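Local coordinates for protein putative nitroreductase (Thermotoga maritima, PDB 1VKW) that probably acts as an oxidoreductase, being a putative member of the FMN-dependent nitroreductase group, although its own reaction is not established, at residues A[20-25]-A[90-95]; A[56-59]-A[64-67]; A[78-83]-A[108-113]. All coordinates share one frame; numbering follows the deposited sequence.

Contact 1. Residues A[20-25]-A[90-95]. With SO4 (sulfate ion), chain C.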
# COMPACT_ATOMS: atom_id res chain seq x y z
N GLU A 20 -6.41 -7.92 -1.45
CA GLU A 20 -6.83 -8.84 -2.51
C GLU A 20 -7.66 -8.13 -3.59
O GLU A 20 -7.63 -8.52 -4.75
CB GLU A 20 -7.61 -10.03 -1.95
CG GLU A 20 -7.56 -11.25 -2.86
CD GLU A 20 -8.62 -12.29 -2.54
OE1 GLU A 20 -9.17 -12.30 -1.41
OE2 GLU A 20 -8.90 -13.12 -3.43
N ASN A 21 -8.41 -7.09 -3.21
CA ASN A 21 -9.23 -6.33 -4.19
C ASN A 21 -8.53 -5.12 -4.80
O ASN A 21 -9.11 -4.43 -5.63
CB ASN A 21 -10.54 -5.89 -3.55
CG ASN A 21 -11.50 -7.03 -3.35
OD1 ASN A 21 -11.65 -7.90 -4.20
ND2 ASN A 21 -12.18 -7.02 -2.20
N ARG A 22 -7.29 -4.86 -4.41
CA ARG A 22 -6.54 -3.74 -4.98
C ARG A 22 -5.92 -4.16 -6.31
O ARG A 22 -5.10 -5.07 -6.34
CB ARG A 22 -5.42 -3.27 -4.05
CG ARG A 22 -4.70 -2.02 -4.58
CD ARG A 22 -3.20 -2.01 -4.41
NE ARG A 22 -2.55 -3.23 -4.89
CZ ARG A 22 -2.24 -3.50 -6.16
NH1 ARG A 22 -2.53 -2.66 -7.14
NH2 ARG A 22 -1.63 -4.65 -6.45
N HIS A 23 -6.30 -3.46 -7.38
CA HIS A 23 -5.72 -3.69 -8.72
C HIS A 23 -5.34 -2.36 -9.35
O HIS A 23 -5.97 -1.34 -9.06
CB HIS A 23 -6.72 -4.40 -9.65
CG HIS A 23 -7.49 -5.50 -8.99
ND1 HIS A 23 -6.93 -6.73 -8.69
CD2 HIS A 23 -8.78 -5.57 -8.58
CE1 HIS A 23 -7.84 -7.49 -8.12
NE2 HIS A 23 -8.97 -6.82 -8.04
N SER A 24 -4.34 -2.36 -10.21
CA SER A 24 -4.01 -1.15 -10.96
C SER A 24 -5.07 -0.92 -12.03
O SER A 24 -5.32 -1.79 -12.85
CB SER A 24 -2.62 -1.27 -11.57
OG SER A 24 -1.64 -1.38 -10.55
N VAL A 25 -5.70 0.25 -11.98
CA VAL A 25 -6.75 0.64 -12.92
C VAL A 25 -6.37 1.98 -13.55
O VAL A 25 -6.04 2.93 -12.83
CB VAL A 25 -8.13 0.76 -12.23
CG1 VAL A 25 -9.21 1.18 -13.22
CG2 VAL A 25 -8.51 -0.57 -11.56
N PHE A 90 -6.78 2.17 1.75
CA PHE A 90 -7.96 2.84 2.26
C PHE A 90 -8.94 3.15 1.11
O PHE A 90 -10.16 2.90 1.22
CB PHE A 90 -7.56 4.11 3.00
CG PHE A 90 -8.73 4.96 3.39
CD1 PHE A 90 -9.71 4.46 4.23
CD2 PHE A 90 -8.86 6.26 2.90
CE1 PHE A 90 -10.79 5.24 4.59
CE2 PHE A 90 -9.94 7.03 3.26
CZ PHE A 90 -10.91 6.52 4.11
N LEU A 91 -8.42 3.68 0.02
CA LEU A 91 -9.24 4.01 -1.14
C LEU A 91 -9.88 2.76 -1.75
O LEU A 91 -11.04 2.81 -2.17
CB LEU A 91 -8.41 4.76 -2.19
CG LEU A 91 -8.01 6.20 -1.86
CD1 LEU A 91 -7.03 6.74 -2.91
CD2 LEU A 91 -9.22 7.10 -1.76
N THR A 92 -9.11 1.67 -1.80
CA THR A 92 -9.62 0.37 -2.25
C THR A 92 -10.85 -0.04 -1.44
O THR A 92 -11.88 -0.42 -2.00
CB THR A 92 -8.54 -0.72 -2.11
OG1 THR A 92 -7.38 -0.39 -2.90
CG2 THR A 92 -9.01 -2.04 -2.70
N ALA A 93 -10.72 0.05 -0.12
CA ALA A 93 -11.80 -0.31 0.80
C ALA A 93 -13.03 0.58 0.63
O ALA A 93 -14.15 0.14 0.89
CB ALA A 93 -11.31 -0.27 2.24
N GLN A 94 -12.83 1.83 0.21
CA GLN A 94 -13.94 2.73 -0.10
C GLN A 94 -14.53 2.45 -1.50
O GLN A 94 -15.53 3.05 -1.88
CB GLN A 94 -13.50 4.20 0.01
CG GLN A 94 -13.04 4.62 1.41
CD GLN A 94 -14.16 4.61 2.44
OE1 GLN A 94 -15.02 5.49 2.44
NE2 GLN A 94 -14.14 3.63 3.34
N GLY A 95 -13.90 1.55 -2.25
CA GLY A 95 -14.42 1.11 -3.55
C GLY A 95 -13.77 1.74 -4.76
O GLY A 95 -14.25 1.58 -5.89
S SO4 C . -1.36 -4.89 -10.24
O1 SO4 C . -0.41 -5.01 -11.32
O2 SO4 C . -1.43 -6.15 -9.52
O3 SO4 C . -0.94 -3.80 -9.37
O4 SO4 C . -2.69 -4.60 -10.77
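R22 crosses T92, the start of its side chain against helix 74-93 and its far end on a sulfate. CB lies 3.7 Å from OG1 of T92, and CG comes slightly nearer to that hydroxyl, at 3.6 Å. The T92 OG1 is itself hydrogen-bonded to the backbone oxygen of V88, one turn back in the helix, so its touch on R22 is plain van der Waals contact. The T92 methyl CG2 lies 3.8 Å from the carbonyl carbon of N21. With CG anti to the backbone N (chi1 -175°), the R22 chain starts beside T92, and bends at chi2 and chi3 then turn it away. NE has a long, weak ion pair with E85. At the tip the sulfate sulfur lies at the guanidinium edge, in its plane: NH1 donates to sulfate O3 at 3.0 Å, and NH2 donates to the same O3 at 3.1 Å while also bonding L154 O. S24 OG donates to O3 as well, and the backbone N of S24 meets sulfate O4 at 2.8 Å, almost straight (172°). R127 NH2 also bonds the sulfate. O3 is thus gripped by three donors. The sulfate probably came from the crystallisation liquor, but arginines, a hydroxyl and a backbone N-H converging on one tetrahedral anion are consistent with a phosphate site, perhaps that of a flavin phosphate, as in FMN-dependent relatives, though no flavin is bound here.

Contact 2. Residues A[56-59]-A[64-67]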
# COMPACT_ATOMS: atom_id res chain seq x y z
N LYS A 56 -1.39 15.59 -0.43
CA LYS A 56 -2.23 16.53 -1.16
C LYS A 56 -3.16 15.73 -2.05
O LYS A 56 -2.78 14.67 -2.58
CB LYS A 56 -1.37 17.45 -2.02
CG LYS A 56 -0.36 18.28 -1.24
CD LYS A 56 -1.03 19.17 -0.20
CE LYS A 56 -0.21 20.42 0.09
NZ LYS A 56 1.20 20.11 0.44
N ILE A 57 -4.39 16.23 -2.21
CA ILE A 57 -5.42 15.56 -3.00
C ILE A 57 -5.93 16.53 -4.06
O ILE A 57 -6.44 17.60 -3.72
CB ILE A 57 -6.60 15.08 -2.09
CG1 ILE A 57 -6.09 14.36 -0.82
CG2 ILE A 57 -7.53 14.15 -2.85
CD1 ILE A 57 -5.99 15.25 0.41
N ASN A 58 -5.78 16.16 -5.33
CA ASN A 58 -6.31 16.96 -6.43
C ASN A 58 -7.55 16.31 -7.03
O ASN A 58 -7.48 15.21 -7.59
CB ASN A 58 -5.24 17.16 -7.52
CG ASN A 58 -5.68 18.16 -8.60
OD1 ASN A 58 -5.44 17.95 -9.79
ND2 ASN A 58 -6.32 19.24 -8.18
N LEU A 59 -8.69 16.99 -6.90
CA LEU A 59 -9.95 16.55 -7.51
C LEU A 59 -10.53 17.67 -8.38
O LEU A 59 -11.74 17.81 -8.53
CB LEU A 59 -10.95 16.05 -6.44
CG LEU A 59 -11.02 16.66 -5.03
CD1 LEU A 59 -12.30 16.24 -4.34
CD2 LEU A 59 -9.83 16.26 -4.18
N SER A 64 -8.69 12.04 -10.70
CA SER A 64 -8.27 12.55 -9.39
C SER A 64 -6.98 11.86 -8.98
O SER A 64 -6.80 10.66 -9.26
CB SER A 64 -9.33 12.27 -8.32
OG SER A 64 -10.55 12.90 -8.61
N TYR A 65 -6.11 12.59 -8.30
CA TYR A 65 -4.87 11.99 -7.79
C TYR A 65 -4.36 12.59 -6.48
O TYR A 65 -4.61 13.76 -6.17
CB TYR A 65 -3.77 12.02 -8.85
CG TYR A 65 -3.29 13.40 -9.24
CD1 TYR A 65 -2.33 14.06 -8.48
CD2 TYR A 65 -3.78 14.04 -10.38
CE1 TYR A 65 -1.87 15.33 -8.84
CE2 TYR A 65 -3.34 15.31 -10.74
CZ TYR A 65 -2.38 15.94 -9.97
OH TYR A 65 -1.92 17.20 -10.32
N ILE A 66 -3.65 11.75 -5.74
CA ILE A 66 -3.04 12.10 -4.47
C ILE A 66 -1.53 12.07 -4.66
O ILE A 66 -1.02 11.29 -5.47
CB ILE A 66 -3.47 11.09 -3.38
CG1 ILE A 66 -4.92 11.34 -2.98
CG2 ILE A 66 -2.58 11.19 -2.13
CD1 ILE A 66 -5.52 10.24 -2.13
N TYR A 67 -0.83 12.93 -3.93
CA TYR A 67 0.62 12.97 -3.99
C TYR A 67 1.20 13.77 -2.83
O TYR A 67 0.49 14.50 -2.14
CB TYR A 67 1.07 13.62 -5.30
CG TYR A 67 0.68 15.07 -5.37
CD1 TYR A 67 -0.62 15.44 -5.71
CD2 TYR A 67 1.59 16.08 -5.06
CE1 TYR A 67 -1.00 16.77 -5.77
CE2 TYR A 67 1.22 17.41 -5.11
CZ TYR A 67 -0.08 17.76 -5.47
OH TYR A 67 -0.45 19.08 -5.53
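K56 and Y67 exchange two backbone bonds: K56 N donates to Y67 O at 2.8 Å, and Y67 N returns one to K56 O at 2.9 Å. Two residues along, N58 N donates to Y65 O, almost straight at the hydrogen (170°), while Y65 N donates to N58 O at 3.0 Å. K56 O and N58 O each have a further CA-H...O contact, the first from I66 CA at 3.2 Å. These are the hydrogen-bonded pairs of an antiparallel beta hairpin whose first strand, 56-58, is an edge strand of a four-stranded antiparallel sheet; between them I57 and I66 form a non-hydrogen-bonded pair, and the backbones of S64 and I66 bond onward to strand 112-116. On the face of I57 and I66 the two side chains lie side by side, CG2 of I57 3.8 Å from CG1 of I66. The opposite face carries two CH-pi contacts. K56 CB sits over the Y67 ring, and N58 CB over the Y65 ring, 4.0 Å from its centroid. Both tyrosines hold CG between backbone N and carbonyl carbon (chi1 66° in each), which lays their rings across the neighbouring strand. N58 OD1 stays beside Y65 CE2 (3.5 Å) while bonding S61 OG, and ND2 bonds S60 OG; K56 NZ leads away to a salt bridge with D54.

Contact 3. Residues A[78-83]-A[108-113]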
# COMPACT_ATOMS: atom_id res chain seq x y z
N VAL A 78 11.09 5.29 0.87
CA VAL A 78 10.42 4.19 1.59
C VAL A 78 9.19 4.74 2.32
O VAL A 78 8.11 4.14 2.28
CB VAL A 78 11.38 3.45 2.57
CG1 VAL A 78 10.65 2.47 3.46
CG2 VAL A 78 12.44 2.71 1.81
N GLU A 79 9.36 5.89 2.97
CA GLU A 79 8.28 6.60 3.65
C GLU A 79 7.14 6.89 2.69
O GLU A 79 5.97 6.67 3.03
CB GLU A 79 8.80 7.93 4.24
CG GLU A 79 7.91 8.54 5.31
CD GLU A 79 7.92 7.73 6.59
OE1 GLU A 79 8.92 7.80 7.34
OE2 GLU A 79 6.93 7.02 6.85
N TYR A 80 7.47 7.39 1.50
CA TYR A 80 6.47 7.70 0.47
C TYR A 80 5.67 6.45 0.09
O TYR A 80 4.44 6.46 0.08
CB TYR A 80 7.12 8.34 -0.76
CG TYR A 80 6.13 9.07 -1.65
CD1 TYR A 80 5.84 10.41 -1.45
CD2 TYR A 80 5.44 8.40 -2.67
CE1 TYR A 80 4.92 11.08 -2.25
CE2 TYR A 80 4.52 9.07 -3.48
CZ TYR A 80 4.26 10.41 -3.26
OH TYR A 80 3.34 11.08 -4.04
N GLY A 81 6.37 5.36 -0.20
CA GLY A 81 5.73 4.08 -0.50
C GLY A 81 4.90 3.55 0.66
O GLY A 81 3.78 3.10 0.46
N PHE A 82 5.45 3.64 1.87
CA PHE A 82 4.80 3.12 3.08
C PHE A 82 3.48 3.84 3.38
O PHE A 82 2.44 3.20 3.56
CB PHE A 82 5.77 3.24 4.26
CG PHE A 82 5.29 2.57 5.52
CD1 PHE A 82 5.22 1.18 5.61
CD2 PHE A 82 4.90 3.33 6.62
CE1 PHE A 82 4.78 0.55 6.78
CE2 PHE A 82 4.45 2.71 7.79
CZ PHE A 82 4.39 1.32 7.87
N GLN A 83 3.52 5.17 3.39
CA GLN A 83 2.32 5.96 3.65
C GLN A 83 1.36 5.93 2.47
O GLN A 83 0.15 5.86 2.65
CB GLN A 83 2.69 7.40 4.02
CG GLN A 83 3.33 7.50 5.38
CD GLN A 83 3.85 8.89 5.69
OE1 GLN A 83 3.24 9.89 5.33
NE2 GLN A 83 5.00 8.95 6.36
N ASP A 108 9.21 17.47 -7.88
CA ASP A 108 9.71 16.91 -6.62
C ASP A 108 8.75 15.87 -6.05
O ASP A 108 8.77 15.60 -4.85
CB ASP A 108 9.93 18.04 -5.60
N VAL A 109 7.94 15.28 -6.92
CA VAL A 109 6.97 14.25 -6.54
C VAL A 109 7.37 12.96 -7.26
O VAL A 109 7.42 12.94 -8.49
CB VAL A 109 5.52 14.69 -6.89
CG1 VAL A 109 4.51 13.58 -6.62
CG2 VAL A 109 5.14 15.93 -6.11
N PRO A 110 7.66 11.89 -6.52
CA PRO A 110 8.12 10.63 -7.13
C PRO A 110 7.03 9.95 -7.97
O PRO A 110 7.28 9.52 -9.10
CB PRO A 110 8.49 9.75 -5.93
CG PRO A 110 8.44 10.62 -4.73
CD PRO A 110 7.57 11.78 -5.05
N TYR A 111 5.84 9.84 -7.41
CA TYR A 111 4.71 9.22 -8.08
C TYR A 111 3.43 9.95 -7.68
O TYR A 111 3.36 10.53 -6.60
CB TYR A 111 4.58 7.75 -7.68
CG TYR A 111 5.76 6.86 -8.04
CD1 TYR A 111 5.81 6.18 -9.25
CD2 TYR A 111 6.82 6.70 -7.15
CE1 TYR A 111 6.89 5.36 -9.58
CE2 TYR A 111 7.91 5.88 -7.47
CZ TYR A 111 7.93 5.21 -8.68
OH TYR A 111 9.01 4.41 -8.99
N ILE A 112 2.43 9.91 -8.55
CA ILE A 112 1.08 10.23 -8.12
C ILE A 112 0.31 8.92 -7.95
O ILE A 112 0.71 7.88 -8.47
CB ILE A 112 0.36 11.21 -9.08
CG1 ILE A 112 0.12 10.58 -10.46
CG2 ILE A 112 1.15 12.50 -9.22
CD1 ILE A 112 -0.75 11.40 -11.38
N ILE A 113 -0.76 8.98 -7.19
CA ILE A 113 -1.69 7.87 -7.08
C ILE A 113 -3.02 8.38 -7.63
O ILE A 113 -3.71 9.15 -6.97
CB ILE A 113 -1.84 7.44 -5.61
CG1 ILE A 113 -0.47 7.07 -5.02
CG2 ILE A 113 -2.80 6.27 -5.50
CD1 ILE A 113 -0.47 7.00 -3.50
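Helix 74-93 packs against the four-stranded antiparallel sheet that includes strand 112-116, and Y80 of the helix reaches the segment P110-Y111 leading into that strand. Its CG stands anti to the backbone N (chi1 -162°), which carries the ring off the helix toward the sheet. There the hydroxyl OH donates to Y111 O at 2.6 Å, nearly in line with that carbonyl (C=O...O angle 164°). Y80 OH is also hydrogen-bonded to A68 N, so one phenol ties the residue just after strand 64-67 to the residue just before strand 112-116. P110 approaches from the opposite direction and lies over one face of the ring: its CD is 4.1 Å from the ring centroid, a CH-pi contact, with CG also above the ring. V109 adds its methyl CG1, 3.8 Å from Y80 OH. Y67 and W100 also touch this buried side chain, and the W55 ring meets it with the planes about 40° apart. A phenylalanine in its place would probably leave the Y111 carbonyl and the A68 N-H without their shared mate. On another side of the helix, Q83 NE2 donates to E79 OE2 at 2.8 Å, coming from above the carboxylate plane, and the two side chains also take backbone N-H groups from the 49-53 region: I49 and T50 for E79, L53 for Q83. The Y80 bonds are a local addition to a broader scheme, a helix laid on one face of an antiparallel sheet in two-layer alpha/beta packing.

Helix 74-93 joins the three contacts: its end takes part in contact 1, an earlier turn takes part in contact 3, and strand 64-67 of contact 2 precedes it in the chain. Contacts 2 and 3 share the sheet, where I66 N probably bonds I113 O (2.9 Å), and Y67 CA packs on Y80 OH (3.3 Å). From the other end of the helix, L91 CD1 touches I66 CD1 at 3.9 Å, linking contacts 1 and 2. Contacts 1 and 3 do not touch; their centres lie about 17 Å apart. Of the three, contact 1 holds the sulfate, a plausible anion site, while contact 2 pairs two strands of the sheet and contact 3 joins the helix to it.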